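Local coordinates for protein ribonuclease VapC2 (Rickettsia felis, PDB 3ZVK) that cleaves single-stranded RNA as the magnesium-dependent toxin of a type II toxin-antitoxin pair and forms DNA-bound complexes with its antitoxin VapB2, at residues A103-N117 against F121-K134. The protein carries 1 engineered substitution. Residues are numbered along the deposited sequence; the frame is centred on the assembly and turned at random.
Sequences ASHAIAENATLVTNN and FKRIPNLILENWDK
Strand 112-115 runs parallel to 128-131, L113 opposite L129 and T115 opposite N131, through four backbone hydrogen bonds: L113 N to I128 O (2.8 Å), E130 N to L113 O, T115 N to E130 O and, just past the strand, W132 N to T115 O. The axes of the two strands approach to 4.5 Å, at 30° to each other. On one face of the sheet, L113 meets F121. With CG anti to the backbone N (chi1 -176°), L113 brings CD2 over the F121 ring face, a CH-pi contact 3.4 Å from the centroid. L129 lies alongside, L129 CD1 3.9 Å from L113 CB. L127 reaches back to the helix 97-109, where L127 CD1 touches I107 CG1 at 3.7 Å and A106 CB at 3.9 Å. On the other face, V114 CG1 makes a CH-pi contact over the W132 indole, 3.6 Å from the centroid of its five-membered ring. E130 helps fix the rotation of that indole: W132 NE1 gives a straight 2.9 Å bond to E130 OE2, in the ring plane. The helix 19-29 also packs on W132. V114 bonds through its backbone to M4 and G6. L113 lies near G6, an engineered glycine at a position predicted to bind magnesium. Strand 128-131 forms one edge of the parallel sheet of a PIN domain, with 112-115 between it and 2-5.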
# COMPACT_ATOMS: atom_id res chain seq x y z
N ALA A 103 -2.81 19.74 23.67
CA ALA A 103 -2.13 19.45 24.94
C ALA A 103 -1.76 17.98 25.04
O ALA A 103 -0.62 17.67 25.39
CB ALA A 103 -3.02 19.86 26.12
N SER A 104 -2.69 17.08 24.65
CA SER A 104 -2.53 15.62 24.61
C SER A 104 -1.34 15.24 23.74
O SER A 104 -0.59 14.33 24.08
CB SER A 104 -3.77 14.96 23.99
OG SER A 104 -4.89 15.21 24.81
N HIS A 105 -1.22 15.93 22.59
CA HIS A 105 -0.19 15.75 21.58
C HIS A 105 1.18 16.11 22.14
O HIS A 105 2.10 15.32 21.97
CB HIS A 105 -0.52 16.55 20.30
CG HIS A 105 0.18 16.03 19.08
ND1 HIS A 105 -0.09 16.55 17.83
CD2 HIS A 105 1.12 15.07 18.95
CE1 HIS A 105 0.68 15.88 16.99
NE2 HIS A 105 1.40 14.97 17.62
N ALA A 106 1.32 17.27 22.84
CA ALA A 106 2.58 17.66 23.49
C ALA A 106 2.95 16.62 24.56
O ALA A 106 4.11 16.21 24.62
CB ALA A 106 2.47 19.05 24.09
N ILE A 107 1.97 16.16 25.37
CA ILE A 107 2.20 15.15 26.40
C ILE A 107 2.72 13.86 25.76
O ILE A 107 3.74 13.34 26.21
CB ILE A 107 0.94 14.93 27.31
CG1 ILE A 107 0.61 16.15 28.17
CG2 ILE A 107 1.12 13.71 28.24
CD1 ILE A 107 -0.83 16.25 28.70
N ALA A 108 2.05 13.38 24.70
CA ALA A 108 2.42 12.16 23.98
C ALA A 108 3.80 12.22 23.31
O ALA A 108 4.45 11.18 23.20
CB ALA A 108 1.37 11.83 22.96
N GLU A 109 4.24 13.42 22.89
CA GLU A 109 5.55 13.63 22.26
C GLU A 109 6.64 13.99 23.30
O GLU A 109 7.82 14.10 22.95
CB GLU A 109 5.47 14.73 21.17
CG GLU A 109 4.58 14.44 19.97
CD GLU A 109 4.90 13.27 19.06
OE1 GLU A 109 6.01 12.71 19.17
OE2 GLU A 109 4.04 12.93 18.21
N ASN A 110 6.24 14.18 24.57
CA ASN A 110 7.09 14.61 25.68
C ASN A 110 7.75 15.95 25.34
O ASN A 110 8.94 16.15 25.52
CB ASN A 110 8.10 13.53 26.11
CG ASN A 110 8.31 13.57 27.59
OD1 ASN A 110 8.95 14.48 28.13
ND2 ASN A 110 7.66 12.64 28.28
N ALA A 111 6.93 16.85 24.82
CA ALA A 111 7.32 18.16 24.33
C ALA A 111 6.93 19.29 25.29
O ALA A 111 6.03 19.13 26.10
CB ALA A 111 6.65 18.39 22.97
N THR A 112 7.58 20.44 25.14
CA THR A 112 7.25 21.66 25.85
C THR A 112 6.22 22.37 24.98
O THR A 112 6.46 22.61 23.78
CB THR A 112 8.48 22.54 26.06
OG1 THR A 112 9.43 21.86 26.88
CG2 THR A 112 8.13 23.87 26.69
N LEU A 113 5.05 22.67 25.58
CA LEU A 113 4.00 23.37 24.85
C LEU A 113 4.16 24.86 25.09
O LEU A 113 4.19 25.31 26.24
CB LEU A 113 2.60 22.87 25.23
CG LEU A 113 1.41 23.45 24.47
CD1 LEU A 113 1.49 23.20 22.96
CD2 LEU A 113 0.16 22.85 24.99
N VAL A 114 4.26 25.61 24.00
CA VAL A 114 4.48 27.05 24.03
C VAL A 114 3.18 27.81 23.95
O VAL A 114 2.41 27.63 23.01
CB VAL A 114 5.52 27.51 22.99
CG1 VAL A 114 5.87 28.98 23.20
CG2 VAL A 114 6.78 26.64 23.02
N THR A 115 2.97 28.68 24.95
CA THR A 115 1.77 29.46 25.12
C THR A 115 2.01 30.98 25.16
O THR A 115 3.15 31.41 25.30
CB THR A 115 0.92 28.88 26.26
OG1 THR A 115 -0.39 29.45 26.17
CG2 THR A 115 1.54 29.11 27.64
N ASN A 116 0.91 31.75 25.02
CA ASN A 116 0.73 33.22 24.95
C ASN A 116 0.10 33.80 26.25
O ASN A 116 0.15 35.01 26.47
CB ASN A 116 -0.33 33.50 23.82
CG ASN A 116 0.12 34.40 22.71
OD1 ASN A 116 1.25 34.34 22.25
ND2 ASN A 116 -0.77 35.18 22.17
N ASN A 117 -0.62 32.94 27.02
CA ASN A 117 -1.38 33.29 28.21
C ASN A 117 -1.69 32.09 29.11
O ASN A 117 -1.56 30.93 28.70
CB ASN A 117 -2.71 34.00 27.82
CG ASN A 117 -3.49 33.35 26.70
OD1 ASN A 117 -3.85 32.17 26.75
ND2 ASN A 117 -3.76 34.11 25.65
N PHE A 121 -3.98 26.99 28.29
CA PHE A 121 -3.74 25.68 28.93
C PHE A 121 -3.58 25.96 30.40
O PHE A 121 -2.55 26.49 30.84
CB PHE A 121 -2.51 24.96 28.34
CG PHE A 121 -2.56 24.85 26.85
CD1 PHE A 121 -3.34 23.88 26.23
CD2 PHE A 121 -1.85 25.74 26.05
CE1 PHE A 121 -3.39 23.78 24.84
CE2 PHE A 121 -1.90 25.63 24.65
CZ PHE A 121 -2.68 24.66 24.06
N LYS A 122 -4.63 25.67 31.16
CA LYS A 122 -4.70 26.02 32.57
C LYS A 122 -3.95 25.14 33.57
O LYS A 122 -2.73 25.28 33.74
CB LYS A 122 -6.15 26.23 32.98
CG LYS A 122 -6.63 27.64 32.71
N ARG A 123 -4.71 24.32 34.29
CA ARG A 123 -4.25 23.40 35.32
C ARG A 123 -4.37 22.02 34.67
O ARG A 123 -5.32 21.28 34.92
CB ARG A 123 -5.12 23.56 36.60
CG ARG A 123 -4.75 22.67 37.79
CD ARG A 123 -6.01 22.18 38.48
NE ARG A 123 -5.95 22.33 39.93
CZ ARG A 123 -6.99 22.16 40.75
NH1 ARG A 123 -8.18 21.85 40.27
NH2 ARG A 123 -6.84 22.31 42.06
N ILE A 124 -3.44 21.76 33.75
CA ILE A 124 -3.36 20.53 32.98
C ILE A 124 -2.17 19.68 33.45
O ILE A 124 -1.02 20.14 33.41
CB ILE A 124 -3.50 20.72 31.43
CG1 ILE A 124 -2.34 21.51 30.80
CG2 ILE A 124 -4.86 21.32 31.04
CD1 ILE A 124 -1.97 22.97 31.39
N PRO A 125 -2.46 18.50 34.04
CA PRO A 125 -1.40 17.66 34.62
C PRO A 125 -0.51 16.99 33.59
O PRO A 125 -0.95 16.69 32.47
CB PRO A 125 -2.19 16.62 35.44
CG PRO A 125 -3.59 17.18 35.55
CD PRO A 125 -3.79 17.88 34.27
N ASN A 126 0.76 16.74 33.99
CA ASN A 126 1.81 16.10 33.18
C ASN A 126 2.24 16.90 31.92
O ASN A 126 2.97 16.37 31.08
CB ASN A 126 1.49 14.62 32.82
CG ASN A 126 0.73 13.83 33.87
OD1 ASN A 126 1.15 13.67 35.03
ND2 ASN A 126 -0.40 13.29 33.44
N LEU A 127 1.83 18.18 31.83
CA LEU A 127 2.17 19.03 30.69
C LEU A 127 3.24 20.05 31.00
O LEU A 127 3.09 20.86 31.92
CB LEU A 127 0.89 19.68 30.10
CG LEU A 127 1.05 20.58 28.88
CD1 LEU A 127 1.08 19.79 27.62
CD2 LEU A 127 -0.08 21.51 28.75
N ILE A 128 4.35 20.01 30.24
CA ILE A 128 5.43 20.99 30.33
C ILE A 128 5.02 22.20 29.45
O ILE A 128 4.68 22.05 28.27
CB ILE A 128 6.83 20.44 29.94
CG1 ILE A 128 7.04 18.96 30.37
CG2 ILE A 128 7.93 21.38 30.48
CD1 ILE A 128 7.96 18.07 29.38
N LEU A 129 5.01 23.39 30.06
CA LEU A 129 4.60 24.64 29.43
C LEU A 129 5.69 25.69 29.51
O LEU A 129 6.52 25.67 30.42
CB LEU A 129 3.34 25.20 30.12
CG LEU A 129 2.15 25.71 29.25
CD1 LEU A 129 1.45 24.59 28.48
CD2 LEU A 129 1.13 26.39 30.13
N GLU A 130 5.65 26.62 28.54
CA GLU A 130 6.56 27.75 28.45
C GLU A 130 5.73 28.88 27.86
O GLU A 130 5.10 28.73 26.82
CB GLU A 130 7.81 27.45 27.61
CG GLU A 130 8.91 28.47 27.79
CD GLU A 130 10.23 28.12 27.15
OE1 GLU A 130 11.01 27.32 27.73
OE2 GLU A 130 10.55 28.76 26.13
N ASN A 131 5.64 29.98 28.60
CA ASN A 131 4.86 31.16 28.24
C ASN A 131 5.76 32.24 27.64
O ASN A 131 6.73 32.66 28.29
CB ASN A 131 4.12 31.69 29.48
CG ASN A 131 3.01 32.67 29.19
OD1 ASN A 131 3.21 33.76 28.64
ND2 ASN A 131 1.81 32.34 29.66
N TRP A 132 5.42 32.69 26.41
CA TRP A 132 6.12 33.79 25.77
C TRP A 132 5.19 34.98 25.86
O TRP A 132 4.13 34.98 25.25
CB TRP A 132 6.55 33.46 24.34
CG TRP A 132 7.55 32.35 24.16
CD1 TRP A 132 8.18 31.65 25.14
CD2 TRP A 132 7.98 31.78 22.92
NE1 TRP A 132 8.99 30.68 24.59
CE2 TRP A 132 8.89 30.74 23.23
CE3 TRP A 132 7.64 32.01 21.57
CZ2 TRP A 132 9.49 29.96 22.24
CZ3 TRP A 132 8.28 31.26 20.59
CH2 TRP A 132 9.16 30.23 20.93
N ASP A 133 5.51 35.95 26.70
CA ASP A 133 4.65 37.11 26.89
C ASP A 133 4.54 37.94 25.62
O ASP A 133 5.53 38.10 24.91
CB ASP A 133 5.14 37.95 28.09
CG ASP A 133 5.18 37.21 29.42
OD1 ASP A 133 5.75 36.09 29.47
OD2 ASP A 133 4.68 37.76 30.42
N LYS A 134 3.33 38.42 25.31
CA LYS A 134 3.04 39.25 24.13
C LYS A 134 3.68 40.65 24.29
O LYS A 134 4.00 41.30 23.29
CB LYS A 134 1.52 39.40 23.91
CG LYS A 134 0.75 38.08 23.80
CD LYS A 134 -0.72 38.31 23.44
CE LYS A 134 -1.65 37.47 24.27
NZ LYS A 134 -2.37 38.27 25.28